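Major royal jelly protein 1 (Apis mellifera, PDB 5YYL) serves as the most abundant protein of royal jelly, probably nourishing the larvae fed by nurse bees, and binds the sterol 24-methylenecholesterol. Local coordinates at residues Leu185-Val190 / Gly252-Ala257; Asn229-Asp234 / Leu265-Val270; Pro66-Gln71 / Ser125-Asp130; Met353-Lys358 / Leu381-Gln386. One frame throughout, in Å; residues are numbered along the deposited sequence.

All four contacts belong to the six-bladed beta-propeller, and three lie near its centre. Interactions 1 and 3 each set the first strand of one blade beside that of another; Leu185 O accepts a bond from Ser125 OG, their centres about 11 Å apart. Interaction 2 continues interaction 1 outward, about 10 Å away centre to centre, because strands 253-258 and 264-269 are neighbours in one sheet. Interaction 4 meets interaction 3 (centres about 12 Å apart) through the salt bridge of Asp70 OD2 with Lys358 NZ, 2.7 Å. The sterol lies to one side: the Gln71 side chain is about 13 Å from it and about 11 Å from the side chain of Pro364, a sterol-binding residue.

Interaction 1: residues Leu185-Val190 / Gly252-Ala257; sequences LSSLAV and GISGMA
Between Ser186-Ala189 and Ser254-Met256 the flat groups that meet are peptide units, since no ring or other planar side chain takes part. The terminal methyl of Met256 lies over one face of the peptide joining Ser187 to Leu188: Met256 CE sits 3.8 Å from Ser187 O and 4.0 Å from Leu188 N. The peptide joining Gly255 to Met256 is met instead at its N-H edge. There Met256 N donates to Ser187 OG over 3.0 Å with an almost straight N-H...O angle of 174°.

A second link is made by hydroxyls alone. Ser186 OG and Ser254 OG are 2.7 Å apart and share a hydrogen bond whose direction is not settled. Ser186 turns its oxygen between its own N and carbonyl carbon (chi1 67°), which brings it across to Ser254. Ser187 CB also packs 3.6 Å from Ser254 OG, so the two links lie close together. Farther along, Met256 bends at its last torsion and folds back against Ser187, while its other contacts reach Leu265 and Tyr267 of the next strand.

The segments run in nearly the same direction, 19° apart, with axes 6.0 Å apart at closest approach. They belong to the first strands of different propeller blades, and the hydrogen bonds joining them each use at least one serine hydroxyl. The chemistry thus implies a seam between separate sheets, held by serine hydroxyls and packed by the side chain of Met256, with no backbone-to-backbone hydrogen bond between the segments.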
loop_
_atom_site.group_PDB
_atom_site.type_symbol
_atom_site.label_atom_id
_atom_site.label_comp_id
_atom_site.label_asym_id
_atom_site.label_seq_id
_atom_site.Cartn_x
_atom_site.Cartn_y
_atom_site.Cartn_z
ATOM N N LEU A 185 29.914 -42.746 -5.443
ATOM C CA LEU A 185 29.827 -41.477 -4.730
ATOM C C LEU A 185 28.354 -41.055 -4.555
ATOM O O LEU A 185 27.697 -40.616 -5.507
ATOM C CB LEU A 185 30.648 -40.420 -5.489
ATOM C CG LEU A 185 32.108 -40.818 -5.822
ATOM C CD1 LEU A 185 32.951 -39.636 -6.258
ATOM C CD2 LEU A 185 32.793 -41.496 -4.645
ATOM N N SER A 186 27.840 -41.206 -3.341
ATOM C CA SER A 186 26.393 -41.192 -3.052
ATOM C C SER A 186 25.898 -40.140 -2.036
ATOM O O SER A 186 24.758 -40.222 -1.587
ATOM C CB SER A 186 26.071 -42.557 -2.454
ATOM O OG SER A 186 26.705 -42.711 -1.157
ATOM N N SER A 187 26.767 -39.222 -1.619
ATOM C CA SER A 187 26.444 -38.267 -0.550
ATOM C C SER A 187 27.397 -37.075 -0.602
ATOM O O SER A 187 28.553 -37.212 -0.997
ATOM C CB SER A 187 26.504 -38.944 0.832
ATOM O OG SER A 187 25.470 -38.465 1.684
ATOM N N LEU A 188 26.889 -35.909 -0.222
ATOM C CA LEU A 188 27.593 -34.653 -0.449
ATOM C C LEU A 188 27.234 -33.650 0.632
ATOM O O LEU A 188 26.084 -33.584 1.092
ATOM C CB LEU A 188 27.236 -34.078 -1.818
ATOM C CG LEU A 188 27.788 -32.719 -2.256
ATOM C CD1 LEU A 188 29.283 -32.825 -2.502
ATOM C CD2 LEU A 188 27.039 -32.247 -3.496
ATOM N N ALA A 189 28.228 -32.872 1.037
ATOM C CA ALA A 189 28.036 -31.812 2.014
ATOM C C ALA A 189 29.101 -30.770 1.777
ATOM O O ALA A 189 30.229 -31.112 1.448
ATOM C CB ALA A 189 28.140 -32.360 3.415
ATOM N N VAL A 190 28.746 -29.499 1.947
ATOM C CA VAL A 190 29.636 -28.404 1.611
ATOM C C VAL A 190 29.730 -27.408 2.762
ATOM O O VAL A 190 28.728 -27.052 3.359
ATOM C CB VAL A 190 29.130 -27.709 0.341
ATOM C CG1 VAL A 190 30.054 -26.560 -0.052
ATOM C CG2 VAL A 190 28.990 -28.721 -0.794
ATOM N N GLY A 252 28.041 -49.027 2.570
ATOM C CA GLY A 252 28.589 -48.323 3.740
ATOM C C GLY A 252 28.225 -46.850 3.796
ATOM O O GLY A 252 27.071 -46.484 3.554
ATOM N N ILE A 253 29.209 -46.008 4.111
ATOM C CA ILE A 253 28.988 -44.568 4.372
ATOM C C ILE A 253 28.143 -43.859 3.318
ATOM O O ILE A 253 28.518 -43.736 2.161
ATOM C CB ILE A 253 30.317 -43.801 4.600
ATOM C CG1 ILE A 253 30.045 -42.369 5.047
ATOM C CG2 ILE A 253 31.233 -43.847 3.384
ATOM C CD1 ILE A 253 31.288 -41.644 5.508
ATOM N N SER A 254 26.971 -43.420 3.755
ATOM C CA SER A 254 26.155 -42.425 3.050
ATOM C C SER A 254 25.330 -41.629 4.084
ATOM O O SER A 254 25.641 -41.656 5.276
ATOM C CB SER A 254 25.259 -43.103 2.005
ATOM O OG SER A 254 25.026 -42.206 0.929
ATOM N N GLY A 255 24.294 -40.927 3.640
ATOM C CA GLY A 255 23.461 -40.156 4.537
ATOM C C GLY A 255 24.251 -39.158 5.365
ATOM O O GLY A 255 24.104 -39.098 6.581
ATOM N N MET A 256 25.080 -38.358 4.705
ATOM C CA MET A 256 25.857 -37.344 5.402
ATOM C C MET A 256 25.039 -36.075 5.673
ATOM O O MET A 256 24.068 -35.793 4.981
ATOM C CB MET A 256 27.111 -37.004 4.614
ATOM C CG MET A 256 28.062 -38.182 4.469
ATOM S SD MET A 256 29.753 -37.621 4.154
ATOM C CE MET A 256 29.528 -36.660 2.663
ATOM N N ALA A 257 25.467 -35.323 6.686
ATOM C CA ALA A 257 24.851 -34.056 7.063
ATOM C C ALA A 257 25.754 -33.254 7.980
ATOM O O ALA A 257 26.047 -33.681 9.092
ATOM C CB ALA A 257 23.532 -34.294 7.762
#

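Interaction 2: residues Asn229-Asp234 / Leu265-Val270; sequences NTFDYD and LYYSPV
Tyr267 and Pro269, alternate residues on one side of strand 264-269, meet the loop around Thr230. Tyr267 CG lies between its backbone N and carbonyl carbon (chi1 66°), which carries the ring toward that loop. Tyr267 OH and Thr230 OG1 are 2.6 Å apart and hydrogen bonded, either being a possible donor, with the two side chains crossing at about a right angle. Thr230 OG1 lies near the plane of the tyrosine ring, at its edge, and is also bonded to Ser228 OG.

Phe231 adds an offset edge-to-face pair, its edge turned toward the face of Tyr267, with ring centroids 5.3 Å apart and planes at 77°; Phe231 CE1 comes within 3.5 Å of Tyr267 CZ. Phe231 also meets Tyr295, and its backbone is bonded to that of Ile253.

Pro269 makes its contact with backbone rather than side chains. Its CG sits against two loop carbonyls, 3.2 Å from Thr230 O and 3.0 Å from Asp232 O, and its ring also packs on Tyr276. A loop that leaves the short strand 225-226 of one sheet is thereby laid against the second strand of the following sheet, a blade-to-blade join of the beta-propeller fold.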
loop_
_atom_site.group_PDB
_atom_site.type_symbol
_atom_site.label_atom_id
_atom_site.label_comp_id
_atom_site.label_asym_id
_atom_site.label_seq_id
_atom_site.Cartn_x
_atom_site.Cartn_y
_atom_site.Cartn_z
ATOM N N ASN A 229 36.410 -48.120 10.162
ATOM C CA ASN A 229 35.444 -49.201 10.400
ATOM C C ASN A 229 34.022 -48.634 10.544
ATOM O O ASN A 229 33.039 -49.335 10.281
ATOM C CB ASN A 229 35.844 -50.057 11.628
ATOM C CG ASN A 229 35.697 -49.311 12.959
ATOM O OD1 ASN A 229 36.287 -48.244 13.166
ATOM N ND2 ASN A 229 34.913 -49.885 13.872
ATOM N N THR A 230 33.933 -47.363 10.959
ATOM C CA THR A 230 32.684 -46.603 10.975
ATOM C C THR A 230 32.124 -46.345 9.572
ATOM O O THR A 230 30.915 -46.181 9.429
ATOM C CB THR A 230 32.843 -45.261 11.731
ATOM O OG1 THR A 230 33.767 -44.410 11.049
ATOM C CG2 THR A 230 33.314 -45.508 13.176
ATOM N N PHE A 231 32.994 -46.307 8.560
ATOM C CA PHE A 231 32.580 -46.232 7.137
ATOM C C PHE A 231 32.166 -47.577 6.515
ATOM O O PHE A 231 31.662 -47.591 5.381
ATOM C CB PHE A 231 33.693 -45.641 6.252
ATOM C CG PHE A 231 34.186 -44.292 6.667
ATOM C CD1 PHE A 231 33.589 -43.538 7.678
ATOM C CD2 PHE A 231 35.268 -43.762 6.001
ATOM C CE1 PHE A 231 34.102 -42.297 8.031
ATOM C CE2 PHE A 231 35.785 -42.526 6.344
ATOM C CZ PHE A 231 35.205 -41.789 7.362
ATOM N N ASP A 232 32.396 -48.687 7.211
ATOM C CA ASP A 232 32.169 -50.018 6.639
ATOM C C ASP A 232 30.738 -50.475 6.869
ATOM O O ASP A 232 30.108 -50.085 7.855
ATOM C CB ASP A 232 33.131 -51.056 7.236
ATOM C CG ASP A 232 34.587 -50.816 6.856
ATOM O OD1 ASP A 232 35.462 -51.328 7.609
ATOM O OD2 ASP A 232 34.864 -50.154 5.820
ATOM N N TYR A 233 30.243 -51.322 5.960
ATOM C CA TYR A 233 28.893 -51.865 6.061
ATOM C C TYR A 233 28.857 -52.961 7.120
ATOM O O TYR A 233 29.852 -53.657 7.325
ATOM C CB TYR A 233 28.391 -52.381 4.699
ATOM C CG TYR A 233 28.651 -53.839 4.363
ATOM C CD1 TYR A 233 27.707 -54.818 4.662
ATOM C CD2 TYR A 233 29.820 -54.236 3.717
ATOM C CE1 TYR A 233 27.924 -56.153 4.353
ATOM C CE2 TYR A 233 30.047 -55.574 3.390
ATOM C CZ TYR A 233 29.090 -56.529 3.717
ATOM O OH TYR A 233 29.266 -57.859 3.420
ATOM N N ASP A 234 27.716 -53.099 7.798
ATOM C CA ASP A 234 27.521 -54.143 8.785
ATOM C C ASP A 234 26.608 -55.204 8.175
ATOM O O ASP A 234 25.480 -54.887 7.791
ATOM C CB ASP A 234 26.896 -53.544 10.038
ATOM C CG ASP A 234 26.923 -54.487 11.220
ATOM O OD1 ASP A 234 27.064 -55.716 11.019
ATOM O OD2 ASP A 234 26.787 -53.990 12.362
ATOM N N LEU A 265 30.218 -33.561 10.919
ATOM C CA LEU A 265 29.665 -34.227 9.744
ATOM C C LEU A 265 29.101 -35.572 10.201
ATOM O O LEU A 265 29.843 -36.545 10.380
ATOM C CB LEU A 265 30.753 -34.425 8.688
ATOM C CG LEU A 265 30.381 -35.218 7.445
ATOM C CD1 LEU A 265 29.311 -34.470 6.668
ATOM C CD2 LEU A 265 31.629 -35.443 6.615
ATOM N N TYR A 266 27.785 -35.609 10.420
ATOM C CA TYR A 266 27.087 -36.843 10.813
ATOM C C TYR A 266 26.952 -37.758 9.611
ATOM O O TYR A 266 26.833 -37.274 8.494
ATOM C CB TYR A 266 25.711 -36.546 11.398
ATOM C CG TYR A 266 25.775 -35.752 12.675
ATOM C CD1 TYR A 266 25.910 -36.383 13.909
ATOM C CD2 TYR A 266 25.698 -34.374 12.647
ATOM C CE1 TYR A 266 25.985 -35.651 15.086
ATOM C CE2 TYR A 266 25.752 -33.632 13.805
ATOM C CZ TYR A 266 25.895 -34.266 15.021
ATOM O OH TYR A 266 25.963 -33.512 16.166
ATOM N N TYR A 267 26.981 -39.063 9.854
ATOM C CA TYR A 267 26.876 -40.073 8.807
ATOM C C TYR A 267 26.560 -41.430 9.418
ATOM O O TYR A 267 26.508 -41.552 10.638
ATOM C CB TYR A 267 28.176 -40.174 8.008
ATOM C CG TYR A 267 29.348 -40.689 8.812
ATOM C CD1 TYR A 267 29.701 -42.035 8.789
ATOM C CD2 TYR A 267 30.108 -39.823 9.609
ATOM C CE1 TYR A 267 30.781 -42.497 9.529
ATOM C CE2 TYR A 267 31.186 -40.272 10.351
ATOM C CZ TYR A 267 31.522 -41.601 10.307
ATOM O OH TYR A 267 32.595 -42.052 11.043
ATOM N N SER A 268 26.359 -42.431 8.569
ATOM C CA SER A 268 26.291 -43.818 9.006
ATOM C C SER A 268 26.378 -44.741 7.814
ATOM O O SER A 268 26.005 -44.356 6.718
ATOM C CB SER A 268 24.995 -44.086 9.750
ATOM O OG SER A 268 23.870 -43.764 8.965
ATOM N N PRO A 269 26.898 -45.958 7.998
ATOM C CA PRO A 269 26.780 -46.894 6.871
ATOM C C PRO A 269 25.301 -47.246 6.628
ATOM O O PRO A 269 24.515 -47.269 7.596
ATOM C CB PRO A 269 27.598 -48.120 7.315
ATOM C CG PRO A 269 28.296 -47.744 8.579
ATOM C CD PRO A 269 27.617 -46.544 9.150
ATOM N N VAL A 270 24.938 -47.475 5.362
ATOM C CA VAL A 270 23.550 -47.782 4.967
ATOM C C VAL A 270 23.070 -49.039 5.679
ATOM O O VAL A 270 22.002 -49.050 6.275
ATOM C CB VAL A 270 23.412 -47.981 3.433
ATOM C CG1 VAL A 270 22.038 -48.530 3.037
ATOM C CG2 VAL A 270 23.689 -46.675 2.692
#

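Interaction 3: residues Pro66-Gln71 / Ser125-Asp130; sequences PSDIDQ and SKLAID
Ser67 and Asp68 hold the tight end of this contact, against Ser125, Lys126 and Leu127. Leu127 N donates to Asp68 OD2 over 2.6 Å at an N-H...O angle of 159°, using the anti lone pair of that oxygen. Asp68 CG stands opposite its backbone N (chi1 -158°), which carries the carboxylate across to the neighbouring strand. Ser67 OG probably donates to Ser125 O, but the modelled separation is doubtfully short. Lys126, the partly exposed member of this end, bends back at its second torsion so that NZ reaches Ser67 O at 3.2 Å, from above the carbonyl plane.

The other end is looser. Asp70 and Ile129 meet without a bond: Asp70 OD1 lies 3.5 Å from Ile129 CD1, and the same methyl is 3.6 Å from Gln71 O. The Asp70 carboxylate finds its charge partners elsewhere, in Lys358 and Lys360. Ala128 and Ile129 are partly open to solvent here, whereas Ser67, Asp68 and Leu127 are buried.

The segment axes, in the first strands of separate blades, run 5° from parallel and approach to 5.6 Å. Strand 75-81 packs on Leu127, strand 185-192 covers Ala128, and strand 373-383 lies against Ile69.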
loop_
_atom_site.group_PDB
_atom_site.type_symbol
_atom_site.label_atom_id
_atom_site.label_comp_id
_atom_site.label_asym_id
_atom_site.label_seq_id
_atom_site.Cartn_x
_atom_site.Cartn_y
_atom_site.Cartn_z
ATOM N N PRO A 66 14.436 -40.478 -8.809
ATOM C CA PRO A 66 15.073 -39.267 -8.307
ATOM C C PRO A 66 16.097 -39.576 -7.225
ATOM O O PRO A 66 15.868 -40.426 -6.383
ATOM C CB PRO A 66 13.894 -38.463 -7.755
ATOM C CG PRO A 66 12.903 -39.500 -7.328
ATOM C CD PRO A 66 13.141 -40.742 -8.152
ATOM N N SER A 67 17.217 -38.886 -7.273
ATOM C CA SER A 67 18.304 -39.070 -6.330
ATOM C C SER A 67 18.303 -37.969 -5.260
ATOM O O SER A 67 18.390 -38.268 -4.075
ATOM C CB SER A 67 19.634 -39.082 -7.082
ATOM O OG SER A 67 20.716 -39.264 -6.192
ATOM N N ASP A 68 18.225 -36.710 -5.686
ATOM C CA ASP A 68 18.311 -35.571 -4.775
ATOM C C ASP A 68 17.362 -34.444 -5.188
ATOM O O ASP A 68 16.923 -34.381 -6.327
ATOM C CB ASP A 68 19.767 -35.054 -4.734
ATOM C CG ASP A 68 20.109 -34.251 -3.454
ATOM O OD1 ASP A 68 19.282 -34.157 -2.536
ATOM O OD2 ASP A 68 21.230 -33.711 -3.350
ATOM N N ILE A 69 17.025 -33.585 -4.228
ATOM C CA ILE A 69 16.289 -32.346 -4.475
ATOM C C ILE A 69 17.049 -31.219 -3.827
ATOM O O ILE A 69 17.857 -31.443 -2.922
ATOM C CB ILE A 69 14.849 -32.369 -3.909
ATOM C CG1 ILE A 69 14.825 -32.610 -2.392
ATOM C CG2 ILE A 69 14.037 -33.451 -4.607
ATOM C CD1 ILE A 69 13.453 -32.513 -1.753
ATOM N N ASP A 70 16.800 -30.012 -4.299
ATOM C CA ASP A 70 17.215 -28.814 -3.584
ATOM C C ASP A 70 16.332 -27.647 -4.038
ATOM O O ASP A 70 15.385 -27.847 -4.794
ATOM C CB ASP A 70 18.716 -28.554 -3.764
ATOM C CG ASP A 70 19.343 -27.861 -2.549
ATOM O OD1 ASP A 70 18.784 -26.798 -2.129
ATOM O OD2 ASP A 70 20.396 -28.350 -2.042
ATOM N N GLN A 71 16.614 -26.444 -3.555
ATOM C CA GLN A 71 15.727 -25.316 -3.757
ATOM C C GLN A 71 16.534 -24.049 -3.673
ATOM O O GLN A 71 17.337 -23.901 -2.748
ATOM C CB GLN A 71 14.639 -25.333 -2.679
ATOM C CG GLN A 71 13.656 -24.168 -2.721
ATOM C CD GLN A 71 14.157 -22.890 -2.064
ATOM O OE1 GLN A 71 14.872 -22.933 -1.064
ATOM N NE2 GLN A 71 13.787 -21.749 -2.623
ATOM N N SER A 125 24.280 -37.142 -8.708
ATOM C CA SER A 125 23.928 -37.980 -7.582
ATOM C C SER A 125 23.361 -37.130 -6.439
ATOM O O SER A 125 22.343 -37.490 -5.856
ATOM C CB SER A 125 25.170 -38.746 -7.124
ATOM O OG SER A 125 24.845 -39.700 -6.140
ATOM N N LYS A 126 24.011 -35.996 -6.155
ATOM C CA LYS A 126 23.667 -35.137 -5.022
ATOM C C LYS A 126 23.946 -33.668 -5.323
ATOM O O LYS A 126 24.793 -33.357 -6.150
ATOM C CB LYS A 126 24.471 -35.569 -3.796
ATOM C CG LYS A 126 23.650 -36.055 -2.611
ATOM C CD LYS A 126 22.987 -37.399 -2.871
ATOM C CE LYS A 126 21.864 -37.664 -1.858
ATOM N NZ LYS A 126 20.967 -38.759 -2.331
ATOM N N LEU A 127 23.243 -32.782 -4.625
ATOM C CA LEU A 127 23.364 -31.336 -4.788
ATOM C C LEU A 127 23.591 -30.652 -3.448
ATOM O O LEU A 127 23.323 -31.206 -2.392
ATOM C CB LEU A 127 22.115 -30.752 -5.433
ATOM C CG LEU A 127 21.655 -31.348 -6.763
ATOM C CD1 LEU A 127 20.301 -30.747 -7.160
ATOM C CD2 LEU A 127 22.683 -31.139 -7.877
ATOM N N ALA A 128 24.100 -29.434 -3.519
ATOM C CA ALA A 128 24.339 -28.614 -2.344
ATOM C C ALA A 128 24.411 -27.155 -2.751
ATOM O O ALA A 128 25.032 -26.831 -3.765
ATOM C CB ALA A 128 25.625 -29.023 -1.671
ATOM N N ILE A 129 23.791 -26.283 -1.959
ATOM C CA ILE A 129 23.815 -24.853 -2.203
ATOM C C ILE A 129 24.486 -24.156 -1.013
ATOM O O ILE A 129 24.171 -24.427 0.145
ATOM C CB ILE A 129 22.405 -24.320 -2.481
ATOM C CG1 ILE A 129 21.702 -25.242 -3.501
ATOM C CG2 ILE A 129 22.492 -22.890 -2.971
ATOM C CD1 ILE A 129 20.508 -24.660 -4.250
ATOM N N ASP A 130 25.428 -23.265 -1.311
ATOM C CA ASP A 130 26.242 -22.612 -0.280
ATOM C C ASP A 130 25.779 -21.178 -0.040
ATOM O O ASP A 130 24.884 -20.688 -0.745
ATOM C CB ASP A 130 27.740 -22.699 -0.630
ATOM C CG ASP A 130 28.165 -21.813 -1.821
ATOM O OD1 ASP A 130 27.436 -20.885 -2.240
ATOM O OD2 ASP A 130 29.284 -22.045 -2.326
#

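Interaction 4: residues Met353-Lys358 / Leu381-Gln386; sequences MIASMK and LSNKMQ
A classic beta bulge interrupts the hairpin of strands 353-361 and 373-383, with Ala355 and Ser356 both set opposite Leu381. Leu381 O receives the two successive amides, Ala355 N at 3.0 Å and Ser356 N at 3.4 Å, both weak bonds. In return Leu381 N donates to Ser356 O over 2.9 Å, giving an antiparallel hydrogen-bonded pair of Ser356 with Leu381, one bond of which is weak. The helical backbone angles of Ala355 (phi/psi -79/-21°) supply the kink that lets one residue bulge.

Side chains of Ser356 and Leu381 then lie on the same face and touch through their CB atoms, 3.9 Å apart. Ala355 CB reaches Leu381 CD2 at 4.2 Å. The first torsion of Asn383 (chi1 60°) swings its amide toward strand 353-361, so that Asn383 ND2 lies 3.2 Å from Ala355 CB. That ND2 is weakly bonded to Pro66 O of another blade.

Ahead of the bulge in the chain, Met353 N donates to Asn383 O over 3.3 Å. The Met353 side chain runs beside that of Met385, pointing the same way, and Met353 CG is 3.6 Å from Met385 CB, although Met385 is poorly ordered.

Two kinds of chemistry are therefore combined: mainly apolar contacts between the side chains, and a single carbonyl that divides its acceptor capacity between two amides. Sharing of this kind gives each amide a partner, though a weak one, where one-to-one pairing is lost.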
loop_
_atom_site.group_PDB
_atom_site.type_symbol
_atom_site.label_atom_id
_atom_site.label_comp_id
_atom_site.label_asym_id
_atom_site.label_seq_id
_atom_site.Cartn_x
_atom_site.Cartn_y
_atom_site.Cartn_z
ATOM N N MET A 353 11.001 -44.402 1.344
ATOM C CA MET A 353 12.440 -44.193 1.434
ATOM C C MET A 353 12.781 -42.711 1.326
ATOM O O MET A 353 12.733 -42.118 0.248
ATOM C CB MET A 353 13.189 -44.995 0.372
ATOM C CG MET A 353 14.711 -44.751 0.378
ATOM S SD MET A 353 15.679 -45.346 1.826
ATOM C CE MET A 353 17.340 -44.899 1.306
ATOM N N ILE A 354 13.161 -42.116 2.442
ATOM C CA ILE A 354 13.569 -40.724 2.438
ATOM C C ILE A 354 14.956 -40.643 1.778
ATOM O O ILE A 354 15.982 -40.835 2.422
ATOM C CB ILE A 354 13.529 -40.113 3.853
ATOM C CG1 ILE A 354 12.090 -40.108 4.355
ATOM C CG2 ILE A 354 14.077 -38.695 3.858
ATOM C CD1 ILE A 354 11.953 -39.771 5.825
ATOM N N ALA A 355 14.964 -40.392 0.472
ATOM C CA ALA A 355 16.206 -40.320 -0.282
ATOM C C ALA A 355 16.922 -39.001 -0.119
ATOM O O ALA A 355 18.118 -38.917 -0.405
ATOM C CB ALA A 355 15.929 -40.553 -1.753
ATOM N N SER A 356 16.207 -37.946 0.282
ATOM C CA SER A 356 16.872 -36.661 0.468
ATOM C C SER A 356 16.154 -35.715 1.383
ATOM O O SER A 356 14.947 -35.777 1.490
ATOM C CB SER A 356 17.100 -35.973 -0.871
ATOM O OG SER A 356 18.230 -35.141 -0.761
ATOM N N MET A 357 16.920 -34.861 2.056
ATOM C CA MET A 357 16.392 -33.805 2.907
ATOM C C MET A 357 17.264 -32.569 2.859
ATOM O O MET A 357 18.489 -32.672 2.806
ATOM C CB MET A 357 16.305 -34.285 4.342
ATOM C CG MET A 357 15.196 -35.275 4.534
ATOM S SD MET A 357 15.101 -35.819 6.246
ATOM C CE MET A 357 13.347 -36.151 6.183
ATOM N N LYS A 358 16.631 -31.403 2.849
ATOM C CA LYS A 358 17.339 -30.131 2.934
ATOM C C LYS A 358 16.566 -29.212 3.865
ATOM O O LYS A 358 15.359 -29.372 4.029
ATOM C CB LYS A 358 17.464 -29.473 1.558
ATOM C CG LYS A 358 18.066 -30.351 0.476
ATOM C CD LYS A 358 19.547 -30.556 0.696
ATOM C CE LYS A 358 20.127 -31.589 -0.253
ATOM N NZ LYS A 358 20.258 -31.042 -1.639
ATOM N N LEU A 381 12.473 -35.444 0.040
ATOM C CA LEU A 381 12.217 -36.313 -1.114
ATOM C C LEU A 381 12.008 -37.699 -0.590
ATOM O O LEU A 381 12.873 -38.253 0.083
ATOM C CB LEU A 381 13.381 -36.353 -2.115
ATOM C CG LEU A 381 13.204 -37.351 -3.275
ATOM C CD1 LEU A 381 12.006 -36.983 -4.133
ATOM C CD2 LEU A 381 14.450 -37.412 -4.136
ATOM N N SER A 382 10.854 -38.255 -0.912
ATOM C CA SER A 382 10.493 -39.572 -0.499
ATOM C C SER A 382 10.012 -40.311 -1.737
ATOM O O SER A 382 8.819 -40.335 -2.067
ATOM C CB SER A 382 9.413 -39.444 0.540
ATOM O OG SER A 382 8.700 -40.631 0.653
ATOM N N ASN A 383 10.982 -40.857 -2.470
ATOM C CA ASN A 383 10.733 -41.880 -3.476
ATOM C C ASN A 383 10.364 -43.203 -2.798
ATOM O O ASN A 383 10.112 -43.241 -1.583
ATOM C CB ASN A 383 11.917 -42.013 -4.451
ATOM C CG ASN A 383 13.233 -42.402 -3.787
ATOM O OD1 ASN A 383 13.299 -43.253 -2.883
ATOM N ND2 ASN A 383 14.314 -41.787 -4.271
ATOM N N LYS A 384 10.277 -44.276 -3.582
ATOM C CA LYS A 384 10.041 -45.610 -3.053
ATOM C C LYS A 384 11.134 -46.547 -3.570
ATOM O O LYS A 384 10.883 -47.401 -4.433
ATOM C CB LYS A 384 8.645 -46.073 -3.459
ATOM C CG LYS A 384 7.545 -45.252 -2.803
ATOM C CD LYS A 384 6.244 -46.022 -2.578
ATOM C CE LYS A 384 5.307 -45.963 -3.763
ATOM N NZ LYS A 384 3.936 -46.340 -3.333
ATOM N N MET A 385 12.349 -46.363 -3.032
ATOM C CA MET A 385 13.529 -47.184 -3.385
ATOM C C MET A 385 13.271 -48.685 -3.270
ATOM O O MET A 385 13.820 -49.457 -4.053
ATOM C CB MET A 385 14.759 -46.811 -2.533
ATOM C CG MET A 385 16.008 -47.623 -2.883
ATOM S SD MET A 385 17.604 -46.943 -2.386
ATOM C CE MET A 385 18.005 -45.891 -3.782
ATOM N N GLN A 386 12.443 -49.088 -2.306
ATOM C CA GLN A 386 12.034 -50.488 -2.203
ATOM C C GLN A 386 11.399 -51.030 -3.499
ATOM O O GLN A 386 11.632 -52.190 -3.858
ATOM C CB GLN A 386 11.154 -50.742 -0.978
ATOM C CG GLN A 386 9.667 -50.507 -1.142
ATOM C CD GLN A 386 9.329 -49.076 -1.420
ATOM O OE1 GLN A 386 10.124 -48.173 -1.186
ATOM N NE2 GLN A 386 8.133 -48.858 -1.911
#